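Local coordinates for protein ricin B lectin (Clostridium thermocellum, PDB 3VSF) that acts as an exo-beta-1,3-galactanase, probably trimming galactose units from beta-1,3-galactan chains, and carries a galactose-binding beta-trefoil module, at residues G62-G74 with V86-E98. Numbering follows the deposited sequence.
Sequences GMLKHGDYYYWYG and VSCYRSKDLVNWE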
ATOM      1  N   GLY A  62       9.149   2.044   9.043  1.00 71.07           N
ATOM      2  CA  GLY A  62       9.689   2.312   7.723  1.00 68.32           C
ATOM      3  C   GLY A  62      10.749   1.279   7.397  1.00 70.83           C
ATOM      4  O   GLY A  62      10.957   0.340   8.166  1.00 72.42           O
ATOM      5  N   MET A  63      11.427   1.446   6.267  1.00 69.88           N
ATOM      6  CA  MET A  63      12.433   0.474   5.852  1.00 72.63           C
ATOM      7  C   MET A  63      13.581   1.098   5.065  1.00 74.42           C
ATOM      8  O   MET A  63      13.400   2.081   4.346  1.00 73.00           O
ATOM      9  CB  MET A  63      11.785  -0.649   5.041  1.00 74.14           C
ATOM     10  CG  MET A  63      12.749  -1.733   4.590  1.00 75.88           C
ATOM     11  SD  MET A  63      11.894  -3.180   3.946  1.00 76.49           S
ATOM     12  CE  MET A  63      10.929  -3.654   5.379  1.00 75.58           C
ATOM     13  N   LEU A  64      14.765   0.510   5.209  1.00 77.08           N
ATOM     14  CA  LEU A  64      15.953   0.982   4.509  1.00 78.66           C
ATOM     15  C   LEU A  64      16.733  -0.190   3.926  1.00 75.46           C
ATOM     16  O   LEU A  64      16.916  -1.215   4.584  1.00 75.66           O
ATOM     17  CB  LEU A  64      16.847   1.781   5.459  1.00 77.17           C
ATOM     18  CG  LEU A  64      18.112   2.393   4.851  1.00 76.54           C
ATOM     19  CD1 LEU A  64      17.754   3.433   3.803  1.00 75.21           C
ATOM     20  CD2 LEU A  64      18.981   3.002   5.936  1.00 81.26           C
ATOM     21  N   LYS A  65      17.187  -0.035   2.688  1.00 76.08           N
ATOM     22  CA  LYS A  65      17.983  -1.063   2.031  1.00 80.45           C
ATOM     23  C   LYS A  65      19.453  -0.666   2.005  1.00 82.95           C
ATOM     24  O   LYS A  65      19.851   0.233   1.263  1.00 83.63           O
ATOM     25  CB  LYS A  65      17.477  -1.304   0.607  1.00 77.99           C
ATOM     26  CG  LYS A  65      18.359  -2.221  -0.231  1.00 82.14           C
ATOM     27  CD  LYS A  65      18.544  -3.581   0.425  1.00 86.87           C
ATOM     28  CE  LYS A  65      19.172  -4.578  -0.539  1.00 85.12           C
ATOM     29  NZ  LYS A  65      20.458  -4.083  -1.101  1.00 88.25           N
ATOM     30  N   HIS A  66      20.258  -1.334   2.825  1.00 83.77           N
ATOM     31  CA  HIS A  66      21.686  -1.056   2.875  1.00 86.43           C
ATOM     32  C   HIS A  66      22.491  -2.350   2.852  1.00 88.26           C
ATOM     33  O   HIS A  66      22.267  -3.249   3.663  1.00 87.24           O
ATOM     34  CB  HIS A  66      22.033  -0.237   4.121  1.00 89.09           C
ATOM     35  CG  HIS A  66      23.423   0.316   4.110  1.00 89.52           C
ATOM     36  ND1 HIS A  66      24.469  -0.285   4.778  1.00 88.52           N
ATOM     37  CD2 HIS A  66      23.941   1.414   3.510  1.00 88.00           C
ATOM     38  CE1 HIS A  66      25.571   0.421   4.591  1.00 90.76           C
ATOM     39  NE2 HIS A  66      25.278   1.456   3.825  1.00 89.89           N
ATOM     40  N   GLY A  67      23.428  -2.438   1.914  1.00 87.85           N
ATOM     41  CA  GLY A  67      24.256  -3.621   1.776  1.00 86.83           C
ATOM     42  C   GLY A  67      23.474  -4.812   1.260  1.00 88.12           C
ATOM     43  O   GLY A  67      22.971  -4.796   0.137  1.00 86.97           O
ATOM     44  N   ASP A  68      23.367  -5.847   2.087  1.00 89.34           N
ATOM     45  CA  ASP A  68      22.689  -7.074   1.689  1.00 91.10           C
ATOM     46  C   ASP A  68      21.401  -7.288   2.475  1.00 91.42           C
ATOM     47  O   ASP A  68      20.753  -8.326   2.344  1.00 91.11           O
ATOM     48  CB  ASP A  68      23.613  -8.279   1.880  1.00 92.42           C
ATOM     49  CG  ASP A  68      24.950  -8.106   1.184  1.00 94.74           C
ATOM     50  OD1 ASP A  68      25.003  -7.387   0.164  1.00 94.90           O
ATOM     51  OD2 ASP A  68      25.947  -8.692   1.657  1.00 93.90           O
ATOM     52  N   TYR A  69      21.025  -6.305   3.287  1.00 89.42           N
ATOM     53  CA  TYR A  69      19.873  -6.455   4.169  1.00 87.62           C
ATOM     54  C   TYR A  69      18.844  -5.336   4.036  1.00 84.98           C
ATOM     55  O   TYR A  69      19.183  -4.187   3.752  1.00 85.52           O
ATOM     56  CB  TYR A  69      20.329  -6.555   5.627  1.00 87.34           C
ATOM     57  CG  TYR A  69      21.178  -7.767   5.930  1.00 91.55           C
ATOM     58  CD1 TYR A  69      20.594  -8.970   6.304  1.00 91.59           C
ATOM     59  CD2 TYR A  69      22.563  -7.707   5.848  1.00 92.67           C
ATOM     60  CE1 TYR A  69      21.365 -10.081   6.586  1.00 94.78           C
ATOM     61  CE2 TYR A  69      23.343  -8.814   6.128  1.00 93.51           C
ATOM     62  CZ  TYR A  69      22.739  -9.998   6.496  1.00 95.83           C
ATOM     63  OH  TYR A  69      23.510 -11.103   6.775  1.00 95.05           O
ATOM     64  N   TYR A  70      17.581  -5.691   4.245  1.00 82.80           N
ATOM     65  CA  TYR A  70      16.509  -4.714   4.367  1.00 80.82           C
ATOM     66  C   TYR A  70      16.195  -4.528   5.846  1.00 79.04           C
ATOM     67  O   TYR A  70      15.882  -5.491   6.545  1.00 78.92           O
ATOM     68  CB  TYR A  70      15.256  -5.182   3.625  1.00 81.70           C
ATOM     69  CG  TYR A  70      15.372  -5.144   2.116  1.00 80.70           C
ATOM     70  CD1 TYR A  70      15.015  -4.008   1.403  1.00 79.64           C
ATOM     71  CD2 TYR A  70      15.831  -6.245   1.407  1.00 80.93           C
ATOM     72  CE1 TYR A  70      15.116  -3.968   0.025  1.00 80.53           C
ATOM     73  CE2 TYR A  70      15.938  -6.215   0.029  1.00 82.55           C
ATOM     74  CZ  TYR A  70      15.578  -5.074  -0.658  1.00 82.95           C
ATOM     75  OH  TYR A  70      15.682  -5.038  -2.031  1.00 83.06           O
ATOM     76  N   TYR A  71      16.286  -3.292   6.322  1.00 77.44           N
ATOM     77  CA  TYR A  71      16.051  -3.005   7.732  1.00 77.00           C
ATOM     78  C   TYR A  71      14.680  -2.382   7.970  1.00 74.72           C
ATOM     79  O   TYR A  71      14.313  -1.396   7.331  1.00 72.26           O
ATOM     80  CB  TYR A  71      17.155  -2.105   8.290  1.00 77.44           C
ATOM     81  CG  TYR A  71      18.514  -2.769   8.328  1.00 81.47           C
ATOM     82  CD1 TYR A  71      19.409  -2.624   7.277  1.00 81.98           C
ATOM     83  CD2 TYR A  71      18.900  -3.546   9.413  1.00 83.34           C
ATOM     84  CE1 TYR A  71      20.651  -3.232   7.305  1.00 85.19           C
ATOM     85  CE2 TYR A  71      20.139  -4.156   9.451  1.00 84.00           C
ATOM     86  CZ  TYR A  71      21.011  -3.996   8.394  1.00 85.62           C
ATOM     87  OH  TYR A  71      22.246  -4.602   8.426  1.00 84.98           O
ATOM     88  N   TRP A  72      13.930  -2.969   8.896  1.00 74.83           N
ATOM     89  CA  TRP A  72      12.587  -2.502   9.214  1.00 75.91           C
ATOM     90  C   TRP A  72      12.548  -1.876  10.605  1.00 74.93           C
ATOM     91  O   TRP A  72      12.705  -2.565  11.613  1.00 74.92           O
ATOM     92  CB  TRP A  72      11.592  -3.664   9.128  1.00 74.75           C
ATOM     93  CG  TRP A  72      10.170  -3.282   9.418  1.00 72.21           C
ATOM     94  CD1 TRP A  72       9.675  -2.023   9.597  1.00 75.32           C
ATOM     95  CD2 TRP A  72       9.058  -4.174   9.567  1.00 71.73           C
ATOM     96  NE1 TRP A  72       8.325  -2.075   9.848  1.00 75.23           N
ATOM     97  CE2 TRP A  72       7.922  -3.385   9.834  1.00 73.54           C
ATOM     98  CE3 TRP A  72       8.913  -5.563   9.500  1.00 74.38           C
ATOM     99  CZ2 TRP A  72       6.659  -3.938  10.034  1.00 76.09           C
ATOM    100  CZ3 TRP A  72       7.658  -6.110   9.698  1.00 74.64           C
ATOM    101  CH2 TRP A  72       6.549  -5.299   9.962  1.00 74.99           C
ATOM    102  N   TYR A  73      12.338  -0.565  10.653  1.00 72.60           N
ATOM    103  CA  TYR A  73      12.248   0.147  11.920  1.00 73.98           C
ATOM    104  C   TYR A  73      10.792   0.444  12.258  1.00 73.80           C
ATOM    105  O   TYR A  73       9.937   0.470  11.375  1.00 75.31           O
ATOM    106  CB  TYR A  73      13.047   1.448  11.861  1.00 75.12           C
ATOM    107  CG  TYR A  73      14.482   1.272  11.420  1.00 77.46           C
ATOM    108  CD1 TYR A  73      15.471   0.921  12.328  1.00 79.03           C
ATOM    109  CD2 TYR A  73      14.849   1.460  10.093  1.00 76.01           C
ATOM    110  CE1 TYR A  73      16.785   0.760  11.928  1.00 78.66           C
ATOM    111  CE2 TYR A  73      16.159   1.301   9.684  1.00 77.36           C
ATOM    112  CZ  TYR A  73      17.122   0.952  10.606  1.00 79.66           C
ATOM    113  OH  TYR A  73      18.428   0.794  10.202  1.00 79.92           O
ATOM    114  N   GLY A  74      10.518   0.668  13.540  1.00 73.27           N
ATOM    115  CA  GLY A  74       9.174   0.976  13.992  1.00 72.68           C
ATOM    116  C   GLY A  74       9.120   1.185  15.492  1.00 75.59           C
ATOM    117  O   GLY A  74      10.073   0.867  16.201  1.00 78.87           O
ATOM    118  N   VAL A  86      12.137   1.852  19.868  1.00 79.39           N
ATOM    119  CA  VAL A  86      12.056   1.813  18.414  1.00 77.15           C
ATOM    120  C   VAL A  86      12.751   0.561  17.897  1.00 80.29           C
ATOM    121  O   VAL A  86      13.969   0.541  17.719  1.00 81.83           O
ATOM    122  CB  VAL A  86      12.693   3.060  17.774  1.00 76.46           C
ATOM    123  CG1 VAL A  86      12.677   2.947  16.257  1.00 75.18           C
ATOM    124  CG2 VAL A  86      11.967   4.315  18.226  1.00 75.95           C
ATOM    125  N   SER A  87      11.966  -0.486  17.664  1.00 78.25           N
ATOM    126  CA  SER A  87      12.503  -1.783  17.275  1.00 78.84           C
ATOM    127  C   SER A  87      13.152  -1.760  15.895  1.00 75.26           C
ATOM    128  O   SER A  87      12.912  -0.857  15.095  1.00 75.63           O
ATOM    129  CB  SER A  87      11.404  -2.846  17.318  1.00 80.94           C
ATOM    130  OG  SER A  87      10.769  -2.866  18.584  1.00 84.05           O
ATOM    131  N   CYS A  88      13.978  -2.767  15.629  1.00 75.32           N
ATOM    132  CA  CYS A  88      14.646  -2.897  14.342  1.00 75.49           C
ATOM    133  C   CYS A  88      14.729  -4.359  13.922  1.00 79.00           C
ATOM    134  O   CYS A  88      15.289  -5.189  14.638  1.00 80.33           O
ATOM    135  CB  CYS A  88      16.047  -2.290  14.397  1.00 75.61           C
ATOM    136  SG  CYS A  88      17.027  -2.562  12.904  1.00 80.62           S
ATOM    137  N   TYR A  89      14.168  -4.668  12.759  1.00 79.40           N
ATOM    138  CA  TYR A  89      14.192  -6.028  12.238  1.00 77.00           C
ATOM    139  C   TYR A  89      14.976  -6.098  10.931  1.00 78.13           C
ATOM    140  O   TYR A  89      14.904  -5.191  10.103  1.00 78.28           O
ATOM    141  CB  TYR A  89      12.768  -6.551  12.043  1.00 76.82           C
ATOM    142  CG  TYR A  89      11.976  -6.647  13.329  1.00 75.97           C
ATOM    143  CD1 TYR A  89      11.316  -5.539  13.844  1.00 75.22           C
ATOM    144  CD2 TYR A  89      11.888  -7.844  14.024  1.00 77.73           C
ATOM    145  CE1 TYR A  89      10.591  -5.622  15.018  1.00 75.64           C
ATOM    146  CE2 TYR A  89      11.164  -7.938  15.198  1.00 77.93           C
ATOM    147  CZ  TYR A  89      10.517  -6.825  15.690  1.00 77.68           C
ATOM    148  OH  TYR A  89       9.797  -6.913  16.858  1.00 78.24           O
ATOM    149  N   ARG A  90      15.722  -7.183  10.756  1.00 81.19           N
ATOM    150  CA  ARG A  90      16.600  -7.340   9.602  1.00 82.89           C
ATOM    151  C   ARG A  90      16.207  -8.558   8.771  1.00 83.55           C
ATOM    152  O   ARG A  90      15.781  -9.577   9.316  1.00 83.69           O
ATOM    153  CB  ARG A  90      18.050  -7.464  10.071  1.00 83.45           C
ATOM    154  CG  ARG A  90      19.059  -7.713   8.965  1.00 86.80           C
ATOM    155  CD  ARG A  90      20.456  -7.878   9.540  1.00 91.36           C
ATOM    156  NE  ARG A  90      20.514  -8.958  10.523  1.00 94.90           N
ATOM    157  CZ  ARG A  90      21.386  -9.960  10.487  1.00 96.39           C
ATOM    158  NH1 ARG A  90      22.286 -10.024   9.515  1.00 95.09           N
ATOM    159  NH2 ARG A  90      21.362 -10.897  11.425  1.00 94.28           N
ATOM    160  N   SER A  91      16.350  -8.450   7.453  1.00 81.62           N
ATOM    161  CA  SER A  91      16.002  -9.549   6.558  1.00 83.72           C
ATOM    162  C   SER A  91      16.566  -9.366   5.152  1.00 84.01           C
ATOM    163  O   SER A  91      16.855  -8.248   4.727  1.00 82.51           O
ATOM    164  CB  SER A  91      14.482  -9.716   6.486  1.00 81.64           C
ATOM    165  OG  SER A  91      14.126 -10.756   5.592  1.00 82.37           O
ATOM    166  N   LYS A  92      16.717 -10.476   4.436  1.00 83.02           N
ATOM    167  CA  LYS A  92      17.164 -10.450   3.049  1.00 84.73           C
ATOM    168  C   LYS A  92      16.024 -10.816   2.104  1.00 85.98           C
ATOM    169  O   LYS A  92      15.975 -10.353   0.964  1.00 82.97           O
ATOM    170  CB  LYS A  92      18.330 -11.418   2.838  1.00 85.16           C
ATOM    171  CG  LYS A  92      19.639 -10.987   3.474  1.00 89.76           C
ATOM    172  CD  LYS A  92      20.745 -11.983   3.160  1.00 90.93           C
ATOM    173  CE  LYS A  92      22.098 -11.484   3.639  1.00 92.18           C
ATOM    174  NZ  LYS A  92      23.182 -12.471   3.379  1.00 87.18           N
ATOM    175  N   ASP A  93      15.110 -11.653   2.587  1.00 85.00           N
ATOM    176  CA  ASP A  93      14.016 -12.157   1.765  1.00 80.48           C
ATOM    177  C   ASP A  93      12.760 -11.299   1.901  1.00 79.98           C
ATOM    178  O   ASP A  93      11.816 -11.442   1.124  1.00 80.92           O
ATOM    179  CB  ASP A  93      13.701 -13.607   2.133  1.00 81.58           C
ATOM    180  CG  ASP A  93      12.997 -13.729   3.469  1.00 81.58           C
ATOM    181  OD1 ASP A  93      11.781 -14.007   3.476  1.00 82.77           O
ATOM    182  OD2 ASP A  93      13.656 -13.541   4.514  1.00 85.16           O
ATOM    183  N   LEU A  94      12.755 -10.416   2.897  1.00 79.53           N
ATOM    184  CA  LEU A  94      11.642  -9.493   3.125  1.00 76.48           C
ATOM    185  C   LEU A  94      10.397 -10.159   3.710  1.00 76.80           C
ATOM    186  O   LEU A  94       9.348  -9.524   3.829  1.00 77.04           O
ATOM    187  CB  LEU A  94      11.286  -8.734   1.843  1.00 75.52           C
ATOM    188  CG  LEU A  94      12.169  -7.536   1.491  1.00 77.76           C
ATOM    189  CD1 LEU A  94      11.828  -6.999   0.109  1.00 77.59           C
ATOM    190  CD2 LEU A  94      12.025  -6.445   2.543  1.00 77.55           C
ATOM    191  N   VAL A  95      10.511 -11.432   4.077  1.00 76.75           N
ATOM    192  CA  VAL A  95       9.393 -12.151   4.681  1.00 77.00           C
ATOM    193  C   VAL A  95       9.763 -12.697   6.058  1.00 78.45           C
ATOM    194  O   VAL A  95       8.968 -12.627   6.996  1.00 79.71           O
ATOM    195  CB  VAL A  95       8.894 -13.298   3.779  1.00 80.28           C
ATOM    196  CG1 VAL A  95       7.790 -14.084   4.474  1.00 78.67           C
ATOM    197  CG2 VAL A  95       8.407 -12.752   2.445  1.00 79.55           C
ATOM    198  N   ASN A  96      10.972 -13.239   6.173  1.00 79.68           N
ATOM    199  CA  ASN A  96      11.475 -13.731   7.452  1.00 83.21           C
ATOM    200  C   ASN A  96      12.331 -12.683   8.153  1.00 82.61           C
ATOM    201  O   ASN A  96      13.435 -12.370   7.706  1.00 81.96           O
ATOM    202  CB  ASN A  96      12.273 -15.021   7.262  1.00 82.56           C
ATOM    203  CG  ASN A  96      11.435 -16.147   6.695  1.00 81.84           C
ATOM    204  OD1 ASN A  96      10.710 -16.826   7.424  1.00 80.45           O
ATOM    205  ND2 ASN A  96      11.530 -16.356   5.387  1.00 78.62           N
ATOM    206  N   TRP A  97      11.821 -12.149   9.257  1.00 81.69           N
ATOM    207  CA  TRP A  97      12.478 -11.041   9.941  1.00 83.55           C
ATOM    208  C   TRP A  97      13.183 -11.459  11.226  1.00 86.15           C
ATOM    209  O   TRP A  97      12.669 -12.267  11.998  1.00 85.96           O
ATOM    210  CB  TRP A  97      11.473  -9.923  10.222  1.00 81.43           C
ATOM    211  CG  TRP A  97      10.963  -9.289   8.972  1.00 80.78           C
ATOM    212  CD1 TRP A  97       9.804  -9.582   8.315  1.00 78.77           C
ATOM    213  CD2 TRP A  97      11.610  -8.265   8.210  1.00 80.64           C
ATOM    214  NE1 TRP A  97       9.685  -8.794   7.195  1.00 80.14           N
ATOM    215  CE2 TRP A  97      10.781  -7.978   7.109  1.00 79.80           C
ATOM    216  CE3 TRP A  97      12.807  -7.559   8.357  1.00 81.44           C
ATOM    217  CZ2 TRP A  97      11.112  -7.015   6.159  1.00 78.96           C
ATOM    218  CZ3 TRP A  97      13.134  -6.605   7.413  1.00 81.41           C
ATOM    219  CH2 TRP A  97      12.290  -6.343   6.327  1.00 81.11           C
ATOM    220  N   GLU A  98      14.367 -10.896  11.446  1.00 85.15           N
ATOM    221  CA  GLU A  98      15.158 -11.196  12.631  1.00 87.57           C
ATOM    222  C   GLU A  98      15.194 -10.005  13.584  1.00 86.41           C
ATOM    223  O   GLU A  98      15.422  -8.869  13.169  1.00 86.17           O
ATOM    224  CB  GLU A  98      16.581 -11.595  12.232  1.00 89.09           C
ATOM    225  CG  GLU A  98      17.526 -11.805  13.404  1.00 92.08           C
ATOM    226  CD  GLU A  98      18.918 -12.209  12.961  1.00 97.45           C
ATOM    227  OE1 GLU A  98      19.074 -12.618  11.791  1.00 96.45           O
ATOM    228  OE2 GLU A  98      19.857 -12.113  13.780  1.00 96.56           O
TER
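The Tyr69 ring lies between two long side chains. Lys92 CE covers one face, 3.7 Å from the ring centroid. Arg90 CD covers the opposite face, offset toward the rim. Arg90 runs extended to CD and then bends (chi3 57°), which carries its guanidinium past the same ring. The resulting cation-pi contact is off-centre, with CZ of Arg90 4.4 Å from the Tyr69 centroid. NH2 of Arg90 also forms a salt bridge with OE1 of Glu98 (2.9 Å), so the guanidinium is held from two directions.

Tyr70 is sandwiched by Lys65 CD on one face and Leu94 CD1 on the other. Trp72 turns its edge to one face of Trp97, with the planes 67° apart. Ser91 CB lies on the opposite face of Trp97, and Tyr70 O is at its edge. Met63 SD adds a Met-aromatic contact at that ring's edge. Cys88 SG meets the Tyr73 ring obliquely, 4.3 Å from its centroid.

The backbones form an antiparallel hairpin. Trp72 and Tyr89 are a hydrogen-bonded pair: Trp72 N to Tyr89 O is 2.7 Å and Tyr89 N to Trp72 O is 2.8 Å. At the end of the strand, Ser91 OG accepts from Leu94 N (3.0 Å) in an ST motif and donates to Asn96 O. These bonds tie the turn that supplies Leu94 to the end of the strand, just ahead of Trp97.

Strands 69-77 and 83-91 are the middle pair of a four-stranded antiparallel sheet, one blade of the GH43 beta-propeller. Strands 61-66 and 98-105 flank them. Strand 116-124 packs against Tyr73 and Val86, while Val295 of strand 288-296 touches Tyr70 and Leu94.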